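Local coordinates for dual oxidase maturation factor 1 (Homo sapiens, PDB 7D3F), which may be required for the maturation of the dual oxidase DUOX1 and its transport from the endoplasmic reticulum to the plasma membrane, at residues T113-P116 with V117-N121; Y138-E141 with Y142-L146; M183-V186 with A187-C190; F224-A227 with T228-T231; T245-G248 with P249-I253. All blocks are in the same frame, centred on the assembly; numbering follows the deposited sequence.

Interaction 1. Residues T113-P116 with V117-N121. With NAG (2-acetamido-2-deoxy-beta-D-glucopyranose), chain S.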
loop_
_atom_site.group_PDB
_atom_site.type_symbol
_atom_site.label_atom_id
_atom_site.label_comp_id
_atom_site.label_asym_id
_atom_site.label_seq_id
_atom_site.Cartn_x
_atom_site.Cartn_y
_atom_site.Cartn_z
ATOM N N THR B 113 -25.732 -20.790 15.942
ATOM C CA THR B 113 -25.418 -21.032 17.346
ATOM C C THR B 113 -26.309 -22.155 17.856
ATOM O O THR B 113 -27.532 -21.997 17.927
ATOM C CB THR B 113 -25.610 -19.766 18.177
ATOM O OG1 THR B 113 -24.768 -18.723 17.668
ATOM C CG2 THR B 113 -25.255 -20.034 19.630
ATOM N N GLY B 114 -25.699 -23.279 18.220
ATOM C CA GLY B 114 -26.474 -24.401 18.710
ATOM C C GLY B 114 -27.167 -24.083 20.021
ATOM O O GLY B 114 -26.673 -23.310 20.844
ATOM N N THR B 115 -28.339 -24.691 20.210
ATOM C CA THR B 115 -29.124 -24.550 21.436
ATOM C C THR B 115 -29.479 -25.940 21.943
ATOM O O THR B 115 -30.517 -26.502 21.567
ATOM C CB THR B 115 -30.381 -23.716 21.200
ATOM O OG1 THR B 115 -31.150 -24.294 20.138
ATOM C CG2 THR B 115 -30.010 -22.291 20.835
ATOM N N PRO B 116 -28.639 -26.534 22.806
ATOM C CA PRO B 116 -27.401 -25.973 23.360
ATOM C C PRO B 116 -26.236 -25.995 22.375
ATOM O O PRO B 116 -26.328 -26.647 21.335
ATOM C CB PRO B 116 -27.115 -26.886 24.552
ATOM C CG PRO B 116 -27.671 -28.199 24.136
ATOM C CD PRO B 116 -28.907 -27.885 23.332
ATOM N N VAL B 117 -25.159 -25.277 22.705
ATOM C CA VAL B 117 -24.008 -25.196 21.809
ATOM C C VAL B 117 -23.424 -26.580 21.557
ATOM O O VAL B 117 -23.027 -26.908 20.431
ATOM C CB VAL B 117 -22.954 -24.231 22.384
ATOM C CG1 VAL B 117 -21.738 -24.163 21.472
ATOM C CG2 VAL B 117 -23.554 -22.848 22.582
ATOM N N GLN B 118 -23.368 -27.414 22.592
ATOM C CA GLN B 118 -22.830 -28.768 22.476
ATOM C C GLN B 118 -23.951 -29.701 22.030
ATOM O O GLN B 118 -24.748 -30.170 22.848
ATOM C CB GLN B 118 -22.224 -29.215 23.804
ATOM C CG GLN B 118 -21.019 -28.396 24.245
ATOM C CD GLN B 118 -19.802 -28.638 23.374
ATOM O OE1 GLN B 118 -19.596 -29.743 22.872
ATOM N NE2 GLN B 118 -18.993 -27.602 23.186
ATOM N N GLN B 119 -24.014 -29.972 20.728
ATOM C CA GLN B 119 -24.970 -30.911 20.154
ATOM C C GLN B 119 -24.239 -31.894 19.251
ATOM O O GLN B 119 -23.315 -31.509 18.528
ATOM C CB GLN B 119 -26.056 -30.193 19.352
ATOM C CG GLN B 119 -27.090 -29.490 20.197
ATOM C CD GLN B 119 -28.210 -28.933 19.360
ATOM O OE1 GLN B 119 -28.803 -29.642 18.547
ATOM N NE2 GLN B 119 -28.498 -27.652 19.536
ATOM N N LEU B 120 -24.656 -33.163 19.298
ATOM C CA LEU B 120 -24.059 -34.237 18.500
ATOM C C LEU B 120 -22.547 -34.330 18.705
ATOM O O LEU B 120 -21.805 -34.608 17.761
ATOM C CB LEU B 120 -24.377 -34.077 17.009
ATOM C CG LEU B 120 -25.854 -33.954 16.649
ATOM C CD1 LEU B 120 -26.025 -33.714 15.158
ATOM C CD2 LEU B 120 -26.583 -35.205 17.099
ATOM N N ASN B 121 -22.078 -34.082 19.933
ATOM C CA ASN B 121 -20.647 -34.077 20.265
ATOM C C ASN B 121 -19.862 -33.064 19.430
ATOM O O ASN B 121 -18.683 -33.271 19.129
ATOM C CB ASN B 121 -20.033 -35.474 20.129
ATOM C CG ASN B 121 -20.601 -36.452 21.134
ATOM O OD1 ASN B 121 -21.028 -37.552 20.782
ATOM N ND2 ASN B 121 -20.619 -36.049 22.398
HETATM C C1 NAG S . -21.144 -36.892 23.441
HETATM C C2 NAG S . -20.019 -37.315 24.386
HETATM C C3 NAG S . -20.563 -38.205 25.501
HETATM C C4 NAG S . -21.728 -37.521 26.205
HETATM C C5 NAG S . -22.784 -37.094 25.190
HETATM C C6 NAG S . -23.913 -36.303 25.810
HETATM C C7 NAG S . -19.076 -39.111 22.967
HETATM C C8 NAG S . -17.834 -39.619 22.300
HETATM N N2 NAG S . -18.939 -37.978 23.668
HETATM O O3 NAG S . -19.522 -38.470 26.434
HETATM O O4 NAG S . -22.314 -38.408 27.152
HETATM O O5 NAG S . -22.191 -36.252 24.190
HETATM O O6 NAG S . -23.634 -34.910 25.804
HETATM O O7 NAG S . -20.150 -39.701 22.873
#
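The backbone of T113-P116 runs off the end of strand 107-114 and turns a corner at T115, P116 and V117. The peptide bond between T115 and P116 is cis, which makes the bend abrupt. The chain then straightens through Q118 and Q119. L120 and N121 both have positive phi, 54° and 58°, in the left-handed helical region.

Across the corner the main partners are P116 and Q119. The Q119 chain has CG anti to the carbonyl carbon and is extended beyond it, which carries its amide back to the corner carbonyls. NE2 donates to P116 O at 3.0 Å with an N-H...O angle of 154°. The acceptor lies close to the plane of the Q119 amide. The Q119 chain meets the proline ring at about a right angle, with CG 4.0 Å from P116 CD. Outside the turn, NE2 also bonds to S96 O, so the amide joins the corner to strand 94-103. V117 packs more loosely. Its CG2 is 3.6 Å from G114 O and 4.4 Å from T113 CG2. The amide of Q118 turns elsewhere, to T123 OG1.

N121 ND2 is bonded covalently to C1 of the sugar NAG at 1.4 Å. This sugar also makes hydrogen bonds to another protein chain. Backbone bonds from both G114 and V117 to I124 tie the corner to strand 122-131.

The arrangement is a cis-proline corner leading into a beta hairpin. L120 and N121 form the two-residue turn of that hairpin, and N121 begins an N-linked glycosylation sequon that ends at T123.

Interaction 2. Residues Y138-E141 with Y142-L146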
loop_
_atom_site.group_PDB
_atom_site.type_symbol
_atom_site.label_atom_id
_atom_site.label_comp_id
_atom_site.label_asym_id
_atom_site.label_seq_id
_atom_site.Cartn_x
_atom_site.Cartn_y
_atom_site.Cartn_z
ATOM N N TYR B 138 -17.577 -13.101 -4.681
ATOM C CA TYR B 138 -18.472 -13.813 -3.773
ATOM C C TYR B 138 -18.602 -15.280 -4.163
ATOM O O TYR B 138 -18.670 -16.157 -3.294
ATOM C CB TYR B 138 -19.847 -13.143 -3.746
ATOM C CG TYR B 138 -20.745 -13.650 -2.638
ATOM C CD1 TYR B 138 -20.845 -12.966 -1.435
ATOM C CD2 TYR B 138 -21.488 -14.815 -2.792
ATOM C CE1 TYR B 138 -21.661 -13.423 -0.421
ATOM C CE2 TYR B 138 -22.303 -15.283 -1.781
ATOM C CZ TYR B 138 -22.386 -14.583 -0.598
ATOM O OH TYR B 138 -23.197 -15.045 0.412
ATOM N N ALA B 139 -18.662 -15.561 -5.467
ATOM C CA ALA B 139 -18.786 -16.942 -5.923
ATOM C C ALA B 139 -17.573 -17.768 -5.514
ATOM O O ALA B 139 -17.709 -18.931 -5.117
ATOM C CB ALA B 139 -18.979 -16.977 -7.439
ATOM N N GLU B 140 -16.377 -17.182 -5.603
ATOM C CA GLU B 140 -15.173 -17.885 -5.170
ATOM C C GLU B 140 -15.219 -18.192 -3.679
ATOM O O GLU B 140 -14.846 -19.291 -3.252
ATOM C CB GLU B 140 -13.933 -17.059 -5.510
ATOM C CG GLU B 140 -12.639 -17.634 -4.961
ATOM C CD GLU B 140 -11.461 -16.698 -5.145
ATOM O OE1 GLU B 140 -11.563 -15.767 -5.972
ATOM O OE2 GLU B 140 -10.436 -16.889 -4.458
ATOM N N GLU B 141 -15.669 -17.231 -2.868
ATOM C CA GLU B 141 -15.769 -17.464 -1.432
ATOM C C GLU B 141 -16.798 -18.542 -1.113
ATOM O O GLU B 141 -16.577 -19.374 -0.226
ATOM C CB GLU B 141 -16.102 -16.160 -0.709
ATOM C CG GLU B 141 -14.879 -15.328 -0.358
ATOM C CD GLU B 141 -15.237 -13.977 0.226
ATOM O OE1 GLU B 141 -15.556 -13.058 -0.556
ATOM O OE2 GLU B 141 -15.204 -13.835 1.467
ATOM N N TYR B 142 -17.927 -18.548 -1.825
ATOM C CA TYR B 142 -18.920 -19.595 -1.607
ATOM C C TYR B 142 -18.382 -20.963 -2.015
ATOM O O TYR B 142 -18.650 -21.966 -1.345
ATOM C CB TYR B 142 -20.208 -19.277 -2.364
ATOM C CG TYR B 142 -21.240 -20.374 -2.259
ATOM C CD1 TYR B 142 -21.866 -20.650 -1.050
ATOM C CD2 TYR B 142 -21.583 -21.141 -3.364
ATOM C CE1 TYR B 142 -22.805 -21.655 -0.946
ATOM C CE2 TYR B 142 -22.524 -22.148 -3.270
ATOM C CZ TYR B 142 -23.130 -22.402 -2.057
ATOM O OH TYR B 142 -24.066 -23.405 -1.958
ATOM N N ALA B 143 -17.628 -21.026 -3.116
ATOM C CA ALA B 143 -17.015 -22.287 -3.520
ATOM C C ALA B 143 -16.005 -22.767 -2.484
ATOM O O ALA B 143 -15.929 -23.966 -2.185
ATOM C CB ALA B 143 -16.351 -22.133 -4.888
ATOM N N LYS B 144 -15.216 -21.844 -1.929
ATOM C CA LYS B 144 -14.268 -22.214 -0.882
ATOM C C LYS B 144 -14.991 -22.693 0.370
ATOM O O LYS B 144 -14.522 -23.609 1.054
ATOM C CB LYS B 144 -13.348 -21.035 -0.563
ATOM C CG LYS B 144 -12.287 -20.786 -1.626
ATOM C CD LYS B 144 -11.418 -19.586 -1.291
ATOM C CE LYS B 144 -12.216 -18.294 -1.337
ATOM N NZ LYS B 144 -11.340 -17.093 -1.240
ATOM N N ALA B 145 -16.132 -22.079 0.692
ATOM C CA ALA B 145 -16.934 -22.551 1.817
ATOM C C ALA B 145 -17.475 -23.952 1.559
ATOM O O ALA B 145 -17.497 -24.794 2.465
ATOM C CB ALA B 145 -18.079 -21.577 2.091
ATOM N N LEU B 146 -17.928 -24.214 0.331
ATOM C CA LEU B 146 -18.400 -25.551 -0.019
ATOM C C LEU B 146 -17.283 -26.579 0.104
ATOM O O LEU B 146 -17.497 -27.684 0.616
ATOM C CB LEU B 146 -18.971 -25.556 -1.437
ATOM C CG LEU B 146 -20.461 -25.264 -1.602
ATOM C CD1 LEU B 146 -20.819 -25.188 -3.076
ATOM C CD2 LEU B 146 -21.288 -26.332 -0.909
#
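E140 and K144 reach for each other on the exposed side of helix 138-148, one turn apart. The E140 chain is extended. K144 has CG beside its own backbone N, which sends the chain back toward the preceding turn. The two chains cross obliquely. Their alkyl parts touch first, with E140 CG 3.7 Å from K144 CE. Beyond that point K144 NZ meets E140 OE2 at 3.3 Å. This is a salt bridge, and its hydrogen bond is weak.

The bend in K144 lies at chi3 (-67°). It folds the end of the chain down onto the helix, so CE lies 3.6 Å from E141 CA and 3.4 Å from E140 O. E141 points its carboxylate another way. Its CG is 4.1 Å from K144 NZ, but OE2 and NZ are 5.7 Å apart, so no ion pair forms. E141 OE1 is hydrogen-bonded to T131 OG1 instead. Underneath, the backbone keeps the regular i to i+4 pattern from Y138-Y142 to E141-A145.

Y142 leaves from another side of the helix. One face of its ring is covered by L146 CG, offset toward the rim. The Y142 side chain also packs on a basic side chain of another protein chain, and it touches A158 and E159 of helix 152-160. On the side facing the fold, Y138 OH bonds to A158 O near the end of helix 152-160. A145 and L146 pack on L155 of that helix, while Y138 and A145 rest on F130 of strand 122-131.

Interaction 3. Residues M183-V186 with A187-C190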
loop_
_atom_site.group_PDB
_atom_site.type_symbol
_atom_site.label_atom_id
_atom_site.label_comp_id
_atom_site.label_asym_id
_atom_site.label_seq_id
_atom_site.Cartn_x
_atom_site.Cartn_y
_atom_site.Cartn_z
ATOM N N MET B 183 -20.754 6.884 1.212
ATOM C CA MET B 183 -21.340 8.033 1.896
ATOM C C MET B 183 -20.853 8.132 3.337
ATOM O O MET B 183 -20.631 9.234 3.850
ATOM C CB MET B 183 -22.865 7.953 1.842
ATOM C CG MET B 183 -23.452 8.312 0.483
ATOM S SD MET B 183 -25.233 8.050 0.388
ATOM C CE MET B 183 -25.619 8.860 -1.161
ATOM N N LEU B 184 -20.674 6.991 4.007
ATOM C CA LEU B 184 -20.177 7.012 5.379
ATOM C C LEU B 184 -18.724 7.466 5.439
ATOM O O LEU B 184 -18.325 8.158 6.382
ATOM C CB LEU B 184 -20.341 5.634 6.017
ATOM C CG LEU B 184 -21.782 5.254 6.354
ATOM C CD1 LEU B 184 -21.852 3.813 6.805
ATOM C CD2 LEU B 184 -22.347 6.182 7.418
ATOM N N TRP B 185 -17.912 7.081 4.452
ATOM C CA TRP B 185 -16.544 7.586 4.393
ATOM C C TRP B 185 -16.522 9.090 4.149
ATOM O O TRP B 185 -15.701 9.811 4.732
ATOM C CB TRP B 185 -15.751 6.851 3.313
ATOM C CG TRP B 185 -15.194 5.540 3.773
ATOM C CD1 TRP B 185 -15.502 4.302 3.289
ATOM C CD2 TRP B 185 -14.237 5.336 4.819
ATOM N NE1 TRP B 185 -14.790 3.340 3.965
ATOM C CE2 TRP B 185 -14.007 3.948 4.910
ATOM C CE3 TRP B 185 -13.550 6.191 5.686
ATOM C CZ2 TRP B 185 -13.120 3.398 5.833
ATOM C CZ3 TRP B 185 -12.670 5.643 6.601
ATOM C CH2 TRP B 185 -12.463 4.260 6.667
ATOM N N VAL B 186 -17.416 9.582 3.287
ATOM C CA VAL B 186 -17.527 11.026 3.091
ATOM C C VAL B 186 -17.926 11.709 4.394
ATOM O O VAL B 186 -17.404 12.775 4.741
ATOM C CB VAL B 186 -18.519 11.342 1.956
ATOM C CG1 VAL B 186 -18.725 12.841 1.835
ATOM C CG2 VAL B 186 -18.017 10.770 0.641
ATOM N N ALA B 187 -18.856 11.103 5.136
ATOM C CA ALA B 187 -19.268 11.660 6.421
ATOM C C ALA B 187 -18.117 11.673 7.419
ATOM O O ALA B 187 -17.970 12.622 8.194
ATOM C CB ALA B 187 -20.453 10.873 6.979
ATOM N N PHE B 188 -17.298 10.621 7.426
ATOM C CA PHE B 188 -16.139 10.580 8.315
ATOM C C PHE B 188 -15.124 11.659 7.951
ATOM O O PHE B 188 -14.543 12.302 8.837
ATOM C CB PHE B 188 -15.496 9.194 8.271
ATOM C CG PHE B 188 -14.272 9.062 9.133
ATOM C CD1 PHE B 188 -14.387 8.907 10.504
ATOM C CD2 PHE B 188 -13.007 9.084 8.569
ATOM C CE1 PHE B 188 -13.263 8.784 11.299
ATOM C CE2 PHE B 188 -11.879 8.960 9.359
ATOM C CZ PHE B 188 -12.007 8.810 10.725
ATOM N N LEU B 189 -14.891 11.866 6.653
ATOM C CA LEU B 189 -14.001 12.942 6.227
ATOM C C LEU B 189 -14.550 14.303 6.638
ATOM O O LEU B 189 -13.799 15.182 7.081
ATOM C CB LEU B 189 -13.788 12.878 4.714
ATOM C CG LEU B 189 -12.910 13.968 4.095
ATOM C CD1 LEU B 189 -11.810 13.351 3.247
ATOM C CD2 LEU B 189 -13.752 14.928 3.268
ATOM N N CYS B 190 -15.865 14.495 6.499
ATOM C CA CYS B 190 -16.481 15.745 6.930
ATOM C C CYS B 190 -16.371 15.921 8.440
ATOM O O CYS B 190 -16.212 17.043 8.928
ATOM C CB CYS B 190 -17.941 15.795 6.483
ATOM S SG CYS B 190 -18.173 15.895 4.693
#
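W185 turns the six-membered ring of its indole toward F188, three residues on. This is an offset edge-to-face aromatic pair within helix 169-199, in its predicted membrane-spanning part. The ring centroids are 5.9 Å apart and the planes stand at 88°. The touching atoms are CZ3 and CE3 of W185 and CD2 of F188, and the CZ3-CD2 distance is 4.0 Å. F188 CD2 lies at the edge of the indole, near its plane.

The two side chains lie side by side and point the same way, but they start from different torsions. W185 has CG beside its backbone N, at chi1 -83°. F188 has CG anti to its backbone N, at chi1 179°. Together these bring the two rings alongside each other on one flank of the helix. The ring of F188 also meets that of W191.

The backbone beneath is regular. Four successive i to i+4 hydrogen bonds run from M183-A187 to V186-C190, each 2.9 Å from N to O.

The aromatic flank faces helix 50-72, where W185 touches N71 and F188 touches L68. L184 also packs on that helix, on V70 and N71. Another flank belongs to helix 203-229. There V186 and A187 pack on F216, M183 on A220 and C190 on T213. A187 presents just a methyl group, and its CB lies 3.5 Å from both M183 O and L184 O. Beside it, V186 CG1 reaches one turn along the helix to C190 SG, an apolar contact at 4.2 Å.

Interaction 4. Residues F224-A227 with T228-T231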
loop_
_atom_site.group_PDB
_atom_site.type_symbol
_atom_site.label_atom_id
_atom_site.label_comp_id
_atom_site.label_asym_id
_atom_site.label_seq_id
_atom_site.Cartn_x
_atom_site.Cartn_y
_atom_site.Cartn_z
ATOM N N PHE B 224 -29.348 3.169 1.539
ATOM C CA PHE B 224 -29.423 1.769 1.937
ATOM C C PHE B 224 -30.869 1.291 1.962
ATOM O O PHE B 224 -31.189 0.216 1.439
ATOM C CB PHE B 224 -28.762 1.563 3.301
ATOM C CG PHE B 224 -28.630 0.120 3.697
ATOM C CD1 PHE B 224 -27.550 -0.634 3.265
ATOM C CD2 PHE B 224 -29.587 -0.487 4.494
ATOM C CE1 PHE B 224 -27.426 -1.963 3.623
ATOM C CE2 PHE B 224 -29.468 -1.816 4.855
ATOM C CZ PHE B 224 -28.387 -2.554 4.418
ATOM N N SER B 225 -31.765 2.095 2.542
ATOM C CA SER B 225 -33.172 1.710 2.603
ATOM C C SER B 225 -33.763 1.550 1.208
ATOM O O SER B 225 -34.415 0.541 0.909
ATOM C CB SER B 225 -33.966 2.742 3.405
ATOM O OG SER B 225 -33.627 2.694 4.777
ATOM N N MET B 226 -33.534 2.533 0.334
ATOM C CA MET B 226 -34.132 2.492 -0.997
ATOM C C MET B 226 -33.577 1.339 -1.825
ATOM O O MET B 226 -34.325 0.679 -2.554
ATOM C CB MET B 226 -33.914 3.824 -1.714
ATOM C CG MET B 226 -34.643 5.006 -1.084
ATOM S SD MET B 226 -36.435 4.802 -1.013
ATOM C CE MET B 226 -36.674 4.372 0.711
ATOM N N ALA B 227 -32.273 1.076 -1.728
ATOM C CA ALA B 227 -31.675 0.027 -2.543
ATOM C C ALA B 227 -31.992 -1.367 -2.018
ATOM O O ALA B 227 -32.099 -2.307 -2.812
ATOM C CB ALA B 227 -30.163 0.229 -2.633
ATOM N N THR B 228 -32.145 -1.532 -0.703
ATOM C CA THR B 228 -32.513 -2.829 -0.153
ATOM C C THR B 228 -34.016 -3.072 -0.154
ATOM O O THR B 228 -34.442 -4.213 0.059
ATOM C CB THR B 228 -31.978 -2.974 1.277
ATOM O OG1 THR B 228 -32.494 -1.916 2.094
ATOM C CG2 THR B 228 -30.457 -2.918 1.281
ATOM N N SER B 229 -34.827 -2.039 -0.385
ATOM C CA SER B 229 -36.271 -2.213 -0.469
ATOM C C SER B 229 -36.750 -2.572 -1.869
ATOM O O SER B 229 -37.828 -3.160 -2.008
ATOM C CB SER B 229 -36.984 -0.941 -0.001
ATOM O OG SER B 229 -36.613 0.172 -0.794
ATOM N N LEU B 230 -35.977 -2.235 -2.905
ATOM C CA LEU B 230 -36.363 -2.538 -4.279
ATOM C C LEU B 230 -36.261 -4.021 -4.613
ATOM O O LEU B 230 -36.734 -4.429 -5.679
ATOM C CB LEU B 230 -35.500 -1.733 -5.254
ATOM C CG LEU B 230 -35.752 -0.226 -5.315
ATOM C CD1 LEU B 230 -34.628 0.475 -6.061
ATOM C CD2 LEU B 230 -37.093 0.065 -5.972
ATOM N N THR B 231 -35.660 -4.827 -3.742
ATOM C CA THR B 231 -35.477 -6.241 -4.031
ATOM C C THR B 231 -36.813 -6.972 -4.035
ATOM O O THR B 231 -37.712 -6.666 -3.249
ATOM C CB THR B 231 -34.550 -6.882 -2.998
ATOM O OG1 THR B 231 -35.303 -7.225 -1.829
ATOM C CG2 THR B 231 -33.448 -5.917 -2.607
#
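Hydrogen bonds from T228 and S229 back to the preceding turn dominate this contact. F224 O is held twice by T228. The backbone N donates to it at 2.9 Å and the hydroxyl OG1 at 2.6 Å, from opposite faces of the carbonyl plane. With chi1 at 58°, OG1 sits between the backbone N and the carbonyl carbon of T228, where it can reach back along the helix. S229 OG is similarly placed, 2.8 Å from S225 O and 2.9 Å from M226 O. Its one proton could go to either. The next backbone bonds, S229 N to S225 O and L230 N to M226 O, are weak.

The apolar part is a CH-pi contact. T228 CG2 sits over the centre of one face of the F224 ring, 3.8 Å from the centroid and 11° off the ring normal. T228 thus meets one residue with both branches: the hydroxyl on its carbonyl and the methyl on its ring.

F224 also packs on W76 and T180, while T228 touches Y173 of helix 169-199. Ser and Thr hydroxyls bonding back to carbonyls of the preceding turn are a common feature of membrane helices. Here they lie where helix 203-229 comes to its end, near its predicted extracellular side, and the backbone bonds weaken.

Interaction 5. Residues T245-G248 with P249-I253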
loop_
_atom_site.group_PDB
_atom_site.type_symbol
_atom_site.label_atom_id
_atom_site.label_comp_id
_atom_site.label_asym_id
_atom_site.label_seq_id
_atom_site.Cartn_x
_atom_site.Cartn_y
_atom_site.Cartn_z
ATOM N N THR B 245 -35.810 -10.468 7.757
ATOM C CA THR B 245 -34.776 -9.490 8.054
ATOM C C THR B 245 -35.392 -8.123 8.321
ATOM O O THR B 245 -36.488 -7.808 7.848
ATOM C CB THR B 245 -33.768 -9.389 6.906
ATOM O OG1 THR B 245 -34.465 -9.173 5.673
ATOM C CG2 THR B 245 -32.943 -10.662 6.807
ATOM N N HIS B 246 -34.671 -7.312 9.091
ATOM C CA HIS B 246 -35.109 -5.965 9.423
ATOM C C HIS B 246 -33.882 -5.108 9.686
ATOM O O HIS B 246 -32.773 -5.619 9.872
ATOM C CB HIS B 246 -36.049 -5.957 10.635
ATOM C CG HIS B 246 -35.445 -6.544 11.874
ATOM N ND1 HIS B 246 -35.543 -7.882 12.186
ATOM C CD2 HIS B 246 -34.740 -5.974 12.879
ATOM C CE1 HIS B 246 -34.923 -8.112 13.330
ATOM N NE2 HIS B 246 -34.426 -6.970 13.771
ATOM N N HIS B 247 -34.090 -3.793 9.690
ATOM C CA HIS B 247 -32.996 -2.862 9.935
ATOM C C HIS B 247 -32.410 -3.095 11.321
ATOM O O HIS B 247 -33.119 -3.014 12.330
ATOM C CB HIS B 247 -33.490 -1.425 9.791
ATOM C CG HIS B 247 -33.859 -1.055 8.388
ATOM N ND1 HIS B 247 -35.013 -0.369 8.077
ATOM C CD2 HIS B 247 -33.223 -1.272 7.212
ATOM C CE1 HIS B 247 -35.074 -0.182 6.770
ATOM N NE2 HIS B 247 -34.000 -0.720 6.222
ATOM N N GLY B 248 -31.112 -3.383 11.367
ATOM C CA GLY B 248 -30.457 -3.766 12.594
ATOM C C GLY B 248 -29.955 -2.589 13.402
ATOM O O GLY B 248 -30.258 -1.427 13.112
ATOM N N PRO B 249 -29.174 -2.877 14.446
ATOM C CA PRO B 249 -28.664 -1.792 15.301
ATOM C C PRO B 249 -27.795 -0.790 14.564
ATOM O O PRO B 249 -27.778 0.386 14.946
ATOM C CB PRO B 249 -27.874 -2.542 16.384
ATOM C CG PRO B 249 -27.552 -3.867 15.782
ATOM C CD PRO B 249 -28.706 -4.201 14.888
ATOM N N ALA B 250 -27.068 -1.211 13.526
ATOM C CA ALA B 250 -26.246 -0.266 12.775
ATOM C C ALA B 250 -27.105 0.795 12.100
ATOM O O ALA B 250 -26.741 1.976 12.079
ATOM C CB ALA B 250 -25.395 -1.005 11.744
ATOM N N PHE B 251 -28.251 0.392 11.546
ATOM C CA PHE B 251 -29.140 1.344 10.886
ATOM C C PHE B 251 -29.627 2.408 11.863
ATOM O O PHE B 251 -29.591 3.609 11.566
ATOM C CB PHE B 251 -30.321 0.595 10.264
ATOM C CG PHE B 251 -31.189 1.446 9.383
ATOM C CD1 PHE B 251 -30.959 1.509 8.019
ATOM C CD2 PHE B 251 -32.245 2.171 9.913
ATOM C CE1 PHE B 251 -31.756 2.287 7.203
ATOM C CE2 PHE B 251 -33.045 2.951 9.102
ATOM C CZ PHE B 251 -32.801 3.009 7.746
ATOM N N TRP B 252 -30.069 1.988 13.051
ATOM C CA TRP B 252 -30.597 2.944 14.018
ATOM C C TRP B 252 -29.491 3.786 14.644
ATOM O O TRP B 252 -29.717 4.958 14.968
ATOM C CB TRP B 252 -31.399 2.211 15.092
ATOM C CG TRP B 252 -32.499 1.368 14.519
ATOM C CD1 TRP B 252 -32.599 0.008 14.565
ATOM C CD2 TRP B 252 -33.645 1.831 13.795
ATOM N NE1 TRP B 252 -33.741 -0.404 13.923
ATOM C CE2 TRP B 252 -34.401 0.695 13.441
ATOM C CE3 TRP B 252 -34.109 3.094 13.416
ATOM C CZ2 TRP B 252 -35.595 0.785 12.726
ATOM C CZ3 TRP B 252 -35.293 3.182 12.706
ATOM C CH2 TRP B 252 -36.023 2.035 12.369
ATOM N N ILE B 253 -28.297 3.215 14.822
ATOM C CA ILE B 253 -27.162 4.004 15.292
ATOM C C ILE B 253 -26.811 5.080 14.275
ATOM O O ILE B 253 -26.550 6.235 14.634
ATOM C CB ILE B 253 -25.959 3.091 15.596
ATOM C CG1 ILE B 253 -26.206 2.291 16.877
ATOM C CG2 ILE B 253 -24.681 3.906 15.722
ATOM C CD1 ILE B 253 -25.102 1.312 17.208
#
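Aromatic stacking of H247 on F251 joins the end of strand 241-247 to the first turn of helix 249-274. The two rings lie face to face, with centroids 3.9 Å apart and planes only 9° from parallel. H247 CD2 and F251 CD1 are 3.7 Å apart. The CB of H247 adds an off-centre CH-pi contact with the same phenyl face, 4.1 Å from its centroid. F251 has CG anti to its backbone N (chi1 -171°), which turns the ring back toward the strand.

In sequence, H247 is followed by G248, at the N-cap position, and P249, the first residue of the helix. G248 O accepts weak bonds from F251 N at 3.1 Å and from W252 N at 3.4 Å. W252 also folds back over the start of the helix. Its CG lies beside its own backbone N, and NE1 donates a weak bond to H247 O at 3.1 Å, with an N-H...O angle of 127°. The carbonyls of H247 and of the N-cap residue G248 are thus both met from the first helical turn.

H247 and F251 both pack on S225 of helix 203-229, and F251 also on L221. A250 and P249 touch E75, just before strand 77-86. H246 and P249 pack on V78 of that strand, and backbone hydrogen bonds of H246 with V78 and of G248 with W76 join the junction to strand 77-86 and the residue before it.

Overall arrangement
All five contacts are local. Interaction 1 is a surface contact at an outermost strand of the antiparallel sheet, beside a glycan; the other four are partly buried. Interaction 5 reaches the same sheet, about 28 Å away between centres, where it passes into a helix. Interactions 3 and 4 lie on consecutive helices, 169-199 and 203-229, that pack on each other. Interactions 4 and 5 touch directly, F224 and S225 meeting F251. The chemistry follows the place. An amide-carbonyl hydrogen bond spans the corner of interaction 1, and interaction 2 has a salt bridge with a weak hydrogen bond on its exposed side. Aromatic contacts mark interactions 3 and 5, while interaction 4 combines hydroxyl bonds with a methyl over a ring.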